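Local coordinates for cytochrome C-type biogenesis protein ccmF (Thermus thermophilus, PDB 6ZMQ) that probably acts as the heme lyase of cytochrome c maturation, a membrane protein that binds heme b and serves the attachment of heme to apocytochrome c, at residues Trp244-Gly252 / Lys593-Phe604; Arg559-Leu567 / Pro577-Met585. All coordinates share one frame; numbering follows the deposited sequence.

Contact 1 of 2, residues Trp244-Gly252 / Lys593-Phe604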
loop_
_atom_site.group_PDB
_atom_site.type_symbol
_atom_site.label_atom_id
_atom_site.label_comp_id
_atom_site.label_asym_id
_atom_site.label_seq_id
_atom_site.Cartn_x
_atom_site.Cartn_y
_atom_site.Cartn_z
ATOM N N TRP A 244 2.636 -3.549 11.166
ATOM C CA TRP A 244 3.988 -3.231 11.594
ATOM C C TRP A 244 3.993 -2.061 12.572
ATOM O O TRP A 244 4.720 -2.092 13.574
ATOM C CB TRP A 244 4.823 -2.965 10.341
ATOM C CG TRP A 244 6.196 -2.441 10.525
ATOM C CD1 TRP A 244 7.049 -2.656 11.569
ATOM C CD2 TRP A 244 6.899 -1.622 9.603
ATOM N NE1 TRP A 244 8.225 -1.996 11.368
ATOM C CE2 TRP A 244 8.162 -1.356 10.160
ATOM C CE3 TRP A 244 6.580 -1.077 8.358
ATOM C CZ2 TRP A 244 9.101 -0.570 9.516
ATOM C CZ3 TRP A 244 7.517 -0.322 7.713
ATOM C CH2 TRP A 244 8.751 -0.047 8.301
ATOM N N SER A 245 3.156 -1.052 12.318
ATOM C CA SER A 245 3.040 0.087 13.221
ATOM C C SER A 245 2.422 -0.319 14.555
ATOM O O SER A 245 2.750 0.256 15.601
ATOM C CB SER A 245 2.225 1.195 12.550
ATOM O OG SER A 245 1.758 2.143 13.490
ATOM N N TYR A 246 1.520 -1.307 14.548
ATOM C CA TYR A 246 0.980 -1.768 15.826
ATOM C C TYR A 246 1.991 -2.638 16.577
ATOM O O TYR A 246 2.386 -2.306 17.700
ATOM C CB TYR A 246 -0.322 -2.541 15.626
ATOM C CG TYR A 246 -1.121 -2.768 16.901
ATOM C CD1 TYR A 246 -1.832 -1.738 17.503
ATOM C CD2 TYR A 246 -1.111 -3.999 17.532
ATOM C CE1 TYR A 246 -2.566 -1.953 18.671
ATOM C CE2 TYR A 246 -1.834 -4.225 18.689
ATOM C CZ TYR A 246 -2.561 -3.205 19.254
ATOM O OH TYR A 246 -3.262 -3.450 20.413
ATOM N N GLU A 247 2.449 -3.743 15.969
ATOM C CA GLU A 247 3.160 -4.761 16.731
ATOM C C GLU A 247 4.679 -4.565 16.763
ATOM O O GLU A 247 5.310 -4.929 17.760
ATOM C CB GLU A 247 2.828 -6.171 16.182
ATOM C CG GLU A 247 3.344 -7.352 17.049
ATOM C CD GLU A 247 2.691 -8.691 16.764
ATOM O OE1 GLU A 247 1.482 -8.856 17.026
ATOM O OE2 GLU A 247 3.427 -9.612 16.356
ATOM N N VAL A 248 5.314 -3.993 15.744
ATOM C CA VAL A 248 6.771 -3.935 15.758
ATOM C C VAL A 248 7.327 -2.530 15.956
ATOM O O VAL A 248 8.269 -2.364 16.751
ATOM C CB VAL A 248 7.380 -4.571 14.491
ATOM C CG1 VAL A 248 8.846 -4.868 14.715
ATOM C CG2 VAL A 248 6.646 -5.843 14.097
ATOM N N LEU A 249 6.767 -1.493 15.329
ATOM C CA LEU A 249 7.187 -0.144 15.685
ATOM C C LEU A 249 6.613 0.257 17.030
ATOM O O LEU A 249 7.236 1.052 17.743
ATOM C CB LEU A 249 6.777 0.860 14.593
ATOM C CG LEU A 249 7.323 2.299 14.549
ATOM C CD1 LEU A 249 6.481 3.287 15.358
ATOM C CD2 LEU A 249 8.792 2.368 14.984
ATOM N N GLY A 250 5.475 -0.327 17.396
ATOM C CA GLY A 250 4.996 -0.400 18.759
ATOM C C GLY A 250 4.683 0.903 19.456
ATOM O O GLY A 250 5.032 1.080 20.625
ATOM N N TRP A 251 4.007 1.816 18.767
ATOM C CA TRP A 251 3.442 2.986 19.419
ATOM C C TRP A 251 1.944 2.803 19.624
ATOM O O TRP A 251 1.171 3.763 19.574
ATOM C CB TRP A 251 3.751 4.269 18.654
ATOM C CG TRP A 251 5.005 4.903 19.155
ATOM C CD1 TRP A 251 6.230 4.915 18.552
ATOM C CD2 TRP A 251 5.177 5.538 20.427
ATOM N NE1 TRP A 251 7.143 5.569 19.351
ATOM C CE2 TRP A 251 6.520 5.956 20.511
ATOM C CE3 TRP A 251 4.315 5.818 21.496
ATOM C CZ2 TRP A 251 7.020 6.634 21.623
ATOM C CZ3 TRP A 251 4.811 6.484 22.593
ATOM C CH2 TRP A 251 6.150 6.886 22.651
ATOM N N GLY A 252 1.560 1.551 19.868
ATOM C CA GLY A 252 0.230 1.187 20.355
ATOM C C GLY A 252 -0.926 1.558 19.457
ATOM O O GLY A 252 -1.991 1.936 19.950
ATOM N N LYS A 593 11.020 1.096 21.760
ATOM C CA LYS A 593 10.415 -0.105 22.297
ATOM C C LYS A 593 10.175 -1.125 21.188
ATOM O O LYS A 593 10.056 -0.780 20.007
ATOM C CB LYS A 593 9.085 0.254 22.960
ATOM C CG LYS A 593 9.242 1.302 24.035
ATOM C CD LYS A 593 7.960 1.745 24.676
ATOM C CE LYS A 593 7.124 2.558 23.703
ATOM N NZ LYS A 593 7.788 3.834 23.346
ATOM N N VAL A 594 10.102 -2.399 21.587
ATOM C CA VAL A 594 9.302 -3.400 20.880
ATOM C C VAL A 594 8.421 -4.094 21.922
ATOM O O VAL A 594 8.898 -4.616 22.953
ATOM C CB VAL A 594 10.109 -4.409 20.041
ATOM C CG1 VAL A 594 10.515 -3.809 18.705
ATOM C CG2 VAL A 594 11.302 -4.869 20.707
ATOM N N ILE A 595 7.128 -4.038 21.670
ATOM C CA ILE A 595 6.069 -4.483 22.560
ATOM C C ILE A 595 5.946 -5.999 22.518
ATOM O O ILE A 595 6.315 -6.649 21.530
ATOM C CB ILE A 595 4.768 -3.763 22.142
ATOM C CG1 ILE A 595 4.351 -4.079 20.711
ATOM C CG2 ILE A 595 5.026 -2.327 21.959
ATOM C CD1 ILE A 595 3.257 -5.064 20.511
ATOM N N TYR A 596 5.438 -6.584 23.597
ATOM C CA TYR A 596 5.010 -7.976 23.524
ATOM C C TYR A 596 3.494 -8.021 23.624
ATOM O O TYR A 596 2.888 -7.236 24.367
ATOM C CB TYR A 596 5.686 -8.860 24.580
ATOM C CG TYR A 596 5.015 -10.210 24.778
ATOM C CD1 TYR A 596 5.138 -11.218 23.820
ATOM C CD2 TYR A 596 4.173 -10.438 25.866
ATOM C CE1 TYR A 596 4.496 -12.437 23.977
ATOM C CE2 TYR A 596 3.548 -11.652 26.037
ATOM C CZ TYR A 596 3.698 -12.646 25.083
ATOM O OH TYR A 596 3.062 -13.858 25.237
ATOM N N THR A 597 2.876 -8.897 22.842
ATOM C CA THR A 597 1.420 -8.977 22.823
ATOM C C THR A 597 0.847 -10.391 22.775
ATOM O O THR A 597 1.179 -11.179 21.864
ATOM C CB THR A 597 0.864 -8.123 21.690
ATOM O OG1 THR A 597 -0.525 -8.416 21.561
ATOM C CG2 THR A 597 1.610 -8.355 20.364
ATOM N N PRO A 598 0.063 -10.775 23.767
ATOM C CA PRO A 598 -0.816 -11.942 23.639
ATOM C C PRO A 598 -2.041 -11.690 22.780
ATOM O O PRO A 598 -2.793 -10.727 23.002
ATOM C CB PRO A 598 -1.207 -12.223 25.094
ATOM C CG PRO A 598 0.000 -11.770 25.836
ATOM C CD PRO A 598 0.266 -10.449 25.183
ATOM N N GLY A 599 -2.190 -12.520 21.749
ATOM C CA GLY A 599 -3.471 -12.672 21.098
ATOM C C GLY A 599 -4.390 -13.552 21.925
ATOM O O GLY A 599 -3.948 -14.435 22.660
ATOM N N ASN A 600 -5.685 -13.271 21.834
ATOM C CA ASN A 600 -6.697 -14.060 22.506
ATOM C C ASN A 600 -7.870 -14.317 21.578
ATOM O O ASN A 600 -7.984 -13.738 20.490
ATOM C CB ASN A 600 -7.219 -13.395 23.784
ATOM C CG ASN A 600 -6.393 -13.710 25.010
ATOM O OD1 ASN A 600 -5.175 -13.839 24.940
ATOM N ND2 ASN A 600 -7.063 -13.844 26.146
ATOM N N ASP A 601 -8.762 -15.169 22.098
ATOM C CA ASP A 601 -9.976 -15.588 21.409
ATOM C C ASP A 601 -10.876 -14.407 21.054
ATOM O O ASP A 601 -11.568 -14.429 20.031
ATOM C CB ASP A 601 -10.682 -16.644 22.272
ATOM C CG ASP A 601 -12.120 -16.880 21.877
ATOM O OD1 ASP A 601 -12.347 -17.673 20.940
ATOM O OD2 ASP A 601 -13.027 -16.379 22.594
ATOM N N TYR A 602 -10.749 -13.331 21.782
ATOM C CA TYR A 602 -11.582 -12.183 21.416
ATOM C C TYR A 602 -10.630 -11.008 21.407
ATOM O O TYR A 602 -11.175 -9.915 21.288
ATOM C CB TYR A 602 -12.397 -11.781 22.655
ATOM C CG TYR A 602 -13.782 -12.325 22.952
ATOM C CD1 TYR A 602 -14.843 -12.185 22.075
ATOM C CD2 TYR A 602 -14.058 -12.863 24.199
ATOM C CE1 TYR A 602 -16.105 -12.643 22.403
ATOM C CE2 TYR A 602 -15.310 -13.319 24.542
ATOM C CZ TYR A 602 -16.340 -13.207 23.641
ATOM O OH TYR A 602 -17.578 -13.663 23.991
ATOM N N TYR A 603 -9.318 -11.191 21.254
ATOM C CA TYR A 603 -8.625 -10.041 21.838
ATOM C C TYR A 603 -7.158 -9.945 21.419
ATOM O O TYR A 603 -6.611 -10.813 20.731
ATOM C CB TYR A 603 -8.733 -10.150 23.355
ATOM C CG TYR A 603 -8.905 -8.900 24.141
ATOM C CD1 TYR A 603 -7.878 -7.982 24.254
ATOM C CD2 TYR A 603 -10.088 -8.663 24.826
ATOM C CE1 TYR A 603 -8.033 -6.850 25.010
ATOM C CE2 TYR A 603 -10.257 -7.527 25.582
ATOM C CZ TYR A 603 -9.227 -6.621 25.672
ATOM O OH TYR A 603 -9.397 -5.483 26.433
ATOM N N PHE A 604 -6.529 -8.858 21.884
ATOM C CA PHE A 604 -5.108 -8.539 21.776
ATOM C C PHE A 604 -4.772 -7.677 22.990
ATOM O O PHE A 604 -5.550 -6.780 23.323
ATOM C CB PHE A 604 -4.811 -7.762 20.486
ATOM C CG PHE A 604 -3.613 -8.256 19.742
ATOM C CD1 PHE A 604 -3.549 -9.574 19.343
ATOM C CD2 PHE A 604 -2.575 -7.406 19.411
ATOM C CE1 PHE A 604 -2.464 -10.054 18.651
ATOM C CE2 PHE A 604 -1.476 -7.873 18.712
ATOM C CZ PHE A 604 -1.423 -9.206 18.336
#

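Contact 2 of 2, residues Arg559-Leu567 / Pro577-Met585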
loop_
_atom_site.group_PDB
_atom_site.type_symbol
_atom_site.label_atom_id
_atom_site.label_comp_id
_atom_site.label_asym_id
_atom_site.label_seq_id
_atom_site.Cartn_x
_atom_site.Cartn_y
_atom_site.Cartn_z
ATOM N N ARG A 559 24.610 -5.272 17.850
ATOM C CA ARG A 559 24.479 -3.848 17.442
ATOM C C ARG A 559 23.603 -3.055 18.399
ATOM O O ARG A 559 23.765 -1.826 18.406
ATOM C CB ARG A 559 24.001 -3.736 15.993
ATOM C CG ARG A 559 24.869 -4.480 14.986
ATOM C CD ARG A 559 24.881 -3.848 13.605
ATOM N NE ARG A 559 26.266 -3.587 13.250
ATOM C CZ ARG A 559 26.933 -4.179 12.267
ATOM N NH1 ARG A 559 28.203 -3.878 12.057
ATOM N NH2 ARG A 559 26.330 -5.062 11.495
ATOM N N ARG A 560 22.614 -3.719 19.004
ATOM C CA ARG A 560 21.759 -3.242 20.070
ATOM C C ARG A 560 21.834 -4.217 21.232
ATOM O O ARG A 560 22.028 -5.439 21.071
ATOM C CB ARG A 560 20.299 -2.976 19.638
ATOM C CG ARG A 560 19.524 -3.970 18.766
ATOM C CD ARG A 560 18.959 -5.183 19.502
ATOM N NE ARG A 560 17.923 -5.812 18.687
ATOM C CZ ARG A 560 17.217 -6.884 19.034
ATOM N NH1 ARG A 560 17.417 -7.484 20.203
ATOM N NH2 ARG A 560 16.287 -7.349 18.212
ATOM N N PHE A 561 21.856 -3.577 22.391
ATOM C CA PHE A 561 21.767 -4.154 23.713
ATOM C C PHE A 561 20.304 -4.047 24.105
ATOM O O PHE A 561 19.658 -3.031 23.821
ATOM C CB PHE A 561 22.653 -3.366 24.686
ATOM C CG PHE A 561 24.127 -3.366 24.322
ATOM C CD1 PHE A 561 24.659 -2.419 23.441
ATOM C CD2 PHE A 561 24.976 -4.325 24.843
ATOM C CE1 PHE A 561 26.007 -2.433 23.099
ATOM C CE2 PHE A 561 26.328 -4.334 24.522
ATOM C CZ PHE A 561 26.842 -3.394 23.644
ATOM N N ALA A 562 19.766 -5.097 24.697
ATOM C CA ALA A 562 18.346 -5.126 24.996
ATOM C C ALA A 562 18.122 -5.213 26.497
ATOM O O ALA A 562 18.918 -5.803 27.233
ATOM C CB ALA A 562 17.678 -6.302 24.288
ATOM N N VAL A 563 17.026 -4.609 26.953
ATOM C CA VAL A 563 16.654 -4.687 28.359
ATOM C C VAL A 563 15.183 -5.046 28.500
ATOM O O VAL A 563 14.377 -4.892 27.573
ATOM C CB VAL A 563 16.995 -3.403 29.151
ATOM C CG1 VAL A 563 18.487 -3.359 29.495
ATOM C CG2 VAL A 563 16.620 -2.186 28.350
ATOM N N GLU A 564 14.848 -5.522 29.699
ATOM C CA GLU A 564 13.722 -6.406 29.952
ATOM C C GLU A 564 12.841 -5.854 31.059
ATOM O O GLU A 564 13.299 -5.074 31.891
ATOM C CB GLU A 564 14.240 -7.810 30.360
ATOM C CG GLU A 564 14.785 -8.639 29.217
ATOM C CD GLU A 564 13.726 -9.079 28.248
ATOM O OE1 GLU A 564 12.536 -9.125 28.628
ATOM O OE2 GLU A 564 14.079 -9.328 27.080
ATOM N N ALA A 565 11.558 -6.200 31.013
ATOM C CA ALA A 565 10.680 -6.200 32.181
ATOM C C ALA A 565 9.974 -7.553 32.220
ATOM O O ALA A 565 9.100 -7.826 31.390
ATOM C CB ALA A 565 9.672 -5.053 32.135
ATOM N N LEU A 566 10.349 -8.394 33.182
ATOM C CA LEU A 566 9.757 -9.721 33.337
ATOM C C LEU A 566 8.587 -9.617 34.304
ATOM O O LEU A 566 8.745 -9.155 35.438
ATOM C CB LEU A 566 10.775 -10.734 33.846
ATOM C CG LEU A 566 12.156 -10.711 33.217
ATOM C CD1 LEU A 566 12.966 -9.653 33.934
ATOM C CD2 LEU A 566 12.789 -12.056 33.326
ATOM N N LEU A 567 7.412 -10.015 33.847
ATOM C CA LEU A 567 6.174 -9.853 34.590
ATOM C C LEU A 567 5.680 -11.232 35.028
ATOM O O LEU A 567 6.330 -12.239 34.751
ATOM C CB LEU A 567 5.145 -9.106 33.735
ATOM C CG LEU A 567 5.138 -7.563 33.617
ATOM C CD1 LEU A 567 6.497 -6.866 33.398
ATOM C CD2 LEU A 567 4.206 -7.176 32.482
ATOM N N PRO A 577 5.549 -13.005 31.134
ATOM C CA PRO A 577 5.900 -12.350 29.872
ATOM C C PRO A 577 7.060 -11.371 30.016
ATOM O O PRO A 577 7.452 -10.969 31.117
ATOM C CB PRO A 577 4.603 -11.615 29.515
ATOM C CG PRO A 577 4.177 -11.127 30.809
ATOM C CD PRO A 577 4.391 -12.309 31.735
ATOM N N ARG A 578 7.609 -10.990 28.858
ATOM C CA ARG A 578 8.861 -10.238 28.758
ATOM C C ARG A 578 8.799 -9.223 27.618
ATOM O O ARG A 578 9.215 -9.532 26.496
ATOM C CB ARG A 578 10.030 -11.211 28.532
ATOM C CG ARG A 578 10.440 -12.147 29.691
ATOM C CD ARG A 578 10.805 -13.527 29.140
ATOM N NE ARG A 578 11.005 -14.543 30.170
ATOM C CZ ARG A 578 12.149 -14.705 30.830
ATOM N NH1 ARG A 578 13.208 -13.974 30.508
ATOM N NH2 ARG A 578 12.265 -15.643 31.758
ATOM N N LEU A 579 8.353 -8.000 27.917
ATOM C CA LEU A 579 8.362 -6.887 26.967
ATOM C C LEU A 579 9.764 -6.303 26.848
ATOM O O LEU A 579 10.605 -6.502 27.729
ATOM C CB LEU A 579 7.395 -5.791 27.404
ATOM C CG LEU A 579 7.632 -5.357 28.848
ATOM C CD1 LEU A 579 7.255 -3.944 29.020
ATOM C CD2 LEU A 579 6.801 -6.192 29.817
ATOM N N HIS A 580 10.030 -5.565 25.761
ATOM C CA HIS A 580 11.422 -5.320 25.426
ATOM C C HIS A 580 11.734 -3.827 25.380
ATOM O O HIS A 580 10.836 -2.980 25.407
ATOM C CB HIS A 580 11.694 -5.968 24.081
ATOM C CG HIS A 580 13.016 -6.653 23.960
ATOM N ND1 HIS A 580 13.120 -8.026 23.892
ATOM C CD2 HIS A 580 14.272 -6.174 23.806
ATOM C CE1 HIS A 580 14.387 -8.365 23.752
ATOM N NE2 HIS A 580 15.107 -7.261 23.701
ATOM N N PHE A 581 13.029 -3.509 25.316
ATOM C CA PHE A 581 13.459 -2.125 25.139
ATOM C C PHE A 581 14.847 -2.128 24.530
ATOM O O PHE A 581 15.664 -2.981 24.891
ATOM C CB PHE A 581 13.516 -1.388 26.475
ATOM C CG PHE A 581 13.068 0.033 26.412
ATOM C CD1 PHE A 581 13.282 0.802 25.281
ATOM C CD2 PHE A 581 12.454 0.612 27.507
ATOM C CE1 PHE A 581 12.868 2.110 25.235
ATOM C CE2 PHE A 581 12.034 1.926 27.463
ATOM C CZ PHE A 581 12.243 2.681 26.327
ATOM N N TYR A 582 15.149 -1.163 23.661
ATOM C CA TYR A 582 16.520 -1.042 23.184
ATOM C C TYR A 582 17.086 0.334 23.481
ATOM O O TYR A 582 16.666 1.312 22.848
ATOM C CB TYR A 582 16.642 -1.292 21.687
ATOM C CG TYR A 582 15.996 -2.548 21.253
ATOM C CD1 TYR A 582 16.382 -3.758 21.804
ATOM C CD2 TYR A 582 15.062 -2.542 20.229
ATOM C CE1 TYR A 582 15.799 -4.921 21.407
ATOM C CE2 TYR A 582 14.502 -3.707 19.790
ATOM C CZ TYR A 582 14.862 -4.900 20.391
ATOM O OH TYR A 582 14.302 -6.086 19.981
ATOM N N PRO A 583 18.330 0.495 24.164
ATOM C CA PRO A 583 19.507 1.677 24.245
ATOM C C PRO A 583 20.005 1.117 22.887
ATOM O O PRO A 583 20.620 0.097 22.917
ATOM C CB PRO A 583 20.108 1.312 25.590
ATOM C CG PRO A 583 18.945 0.767 26.312
ATOM C CD PRO A 583 18.610 -0.313 25.335
ATOM N N GLN A 584 19.584 1.653 21.715
ATOM C CA GLN A 584 20.107 1.166 20.440
ATOM C C GLN A 584 21.256 2.081 20.025
ATOM O O GLN A 584 21.058 3.281 19.841
ATOM C CB GLN A 584 19.000 1.097 19.387
ATOM C CG GLN A 584 19.372 0.324 18.111
ATOM C CD GLN A 584 18.316 -0.706 17.714
ATOM O OE1 GLN A 584 17.352 -0.934 18.443
ATOM N NE2 GLN A 584 18.503 -1.337 16.559
ATOM N N MET A 585 22.461 1.510 19.904
ATOM C CA MET A 585 23.693 2.300 19.809
ATOM C C MET A 585 23.811 3.113 18.511
ATOM O O MET A 585 24.455 4.169 18.512
ATOM C CB MET A 585 24.900 1.371 19.956
ATOM C CG MET A 585 24.902 0.488 21.207
ATOM S SD MET A 585 25.099 1.378 22.768
ATOM C CE MET A 585 23.562 1.006 23.606
#

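Contact 1 of 2, residues Trp244-Gly252 / Lys593-Phe604
Lys593 and Trp251 make a cation-pi contact, with NZ over one face of the indole, 3.7 Å from the centroid of its six-membered ring. Bends at chi3 (-70°) and chi4 (-65°) fold the lysine chain so that its ammonium reaches this face; Asp610 is a further, ionic partner of the ammonium, at long range and weak.

Two aromatic rings meet without stacking. Tyr246 and Phe604 lie rim to rim, centroids 5.9 Å apart and planes at 40°, with Tyr246 CE2 3.3 Å from Phe604 CD2. The tyrosine hydroxyl is hydrogen-bonded to Thr624, and Trp631 packs edge-to-face with Phe604. Glu247 OE1 approaches the same phenylalanine in the plane of its ring, 3.2 Å from CZ, where the edge hydrogens carry a partial positive charge; the carboxylate is nearly coplanar with the ring. The methyl CG2 of Thr597 lies 3.4 Å from that oxygen.

Apolar branches cover the end of helix 224-247. Ile595 places CG1 3.2 Å from Glu247 O and CG2 3.7 Å from Gly250 CA. Glycine suits this spot, having a positive phi and only hydrogens to offer the isoleucine. Val594 CG1 lies 3.3 Å from Val248 O.

No hydrogen bond crosses between the segments: dispersion, ring-edge electrostatics and one cation-pi pair hold the end of a membrane helix against the strand-forming chain.

Contact 2 of 2, residues Arg559-Leu567 / Pro577-Met585
A beta hairpin joins strands 561-566 and 578-581, which run antiparallel. Val563 N donates to Phe581 O at 3.0 Å and, at the turn end, Leu567 N to Pro577 O at 2.9 Å; between them the bond from Ala565 N to Leu579 O is weak at 3.4 Å. Pro577 has no N-H to give, yet its carbonyl serves as an acceptor.

Glu564, Leu566, Arg578 and His580 share one face, three of them polar. Glu564 sets OE2 over one face of the imidazole, 3.5 Å from His580 CE1. Leu566 CD2 lies against the flat guanidinium of Arg578, 3.4 Å from NH1, so an apolar branch covers part of a charged group without competing for its N-H bonds. Val563, Ala565, Leu579 and Phe581 point to the other face; on that side Leu579 CD2 touches the methyl of Ala565 and, just past the strand, both branches of Leu567.

Beyond the regular pairing, Arg560 lies over Tyr582. With chi1 at 45° and chi2 at 79°, its chain curls across the ring, bringing CD 4.0 Å from the ring centroid in a CH-pi contact. The guanidinium follows, tilted 32° from the ring plane, with Arg560 CZ 3.4 Å from Tyr582 CZ, while NH1 forms a salt bridge with Glu557. Near the open end, Met585 SD makes an oblique Met-aromatic contact with Phe561, 4.9 Å from its centroid.

The hairpin forms the middle of a four-stranded antiparallel sheet. Strand 554-556 flanks it through backbone bonding of Ala562 with Leu555, strand 593-594 through His580 with Val594, and Phe609 meets the ring of Phe581.

From the N terminus the chain builds a series of helices before it reaches the end of helix 224-247 and the loop to Gly252, then runs through further helices before entering the beta-rich region. There contact 2 closes a hairpin loop of nine residues between Leu567 and Pro577. Only afterwards does segment 593-604 return to 244-252, so contact 1 closes a loop of 340 residues that encloses contact 2. Strand 593-594 edges the hairpin's sheet, Lys593 packing on Phe581 and Val594 on Tyr582, and just past it Tyr596 packs on Pro577; the same segment also faces the helix end. The two contacts together thus tie the four-stranded sheet to the end of helix 224-247.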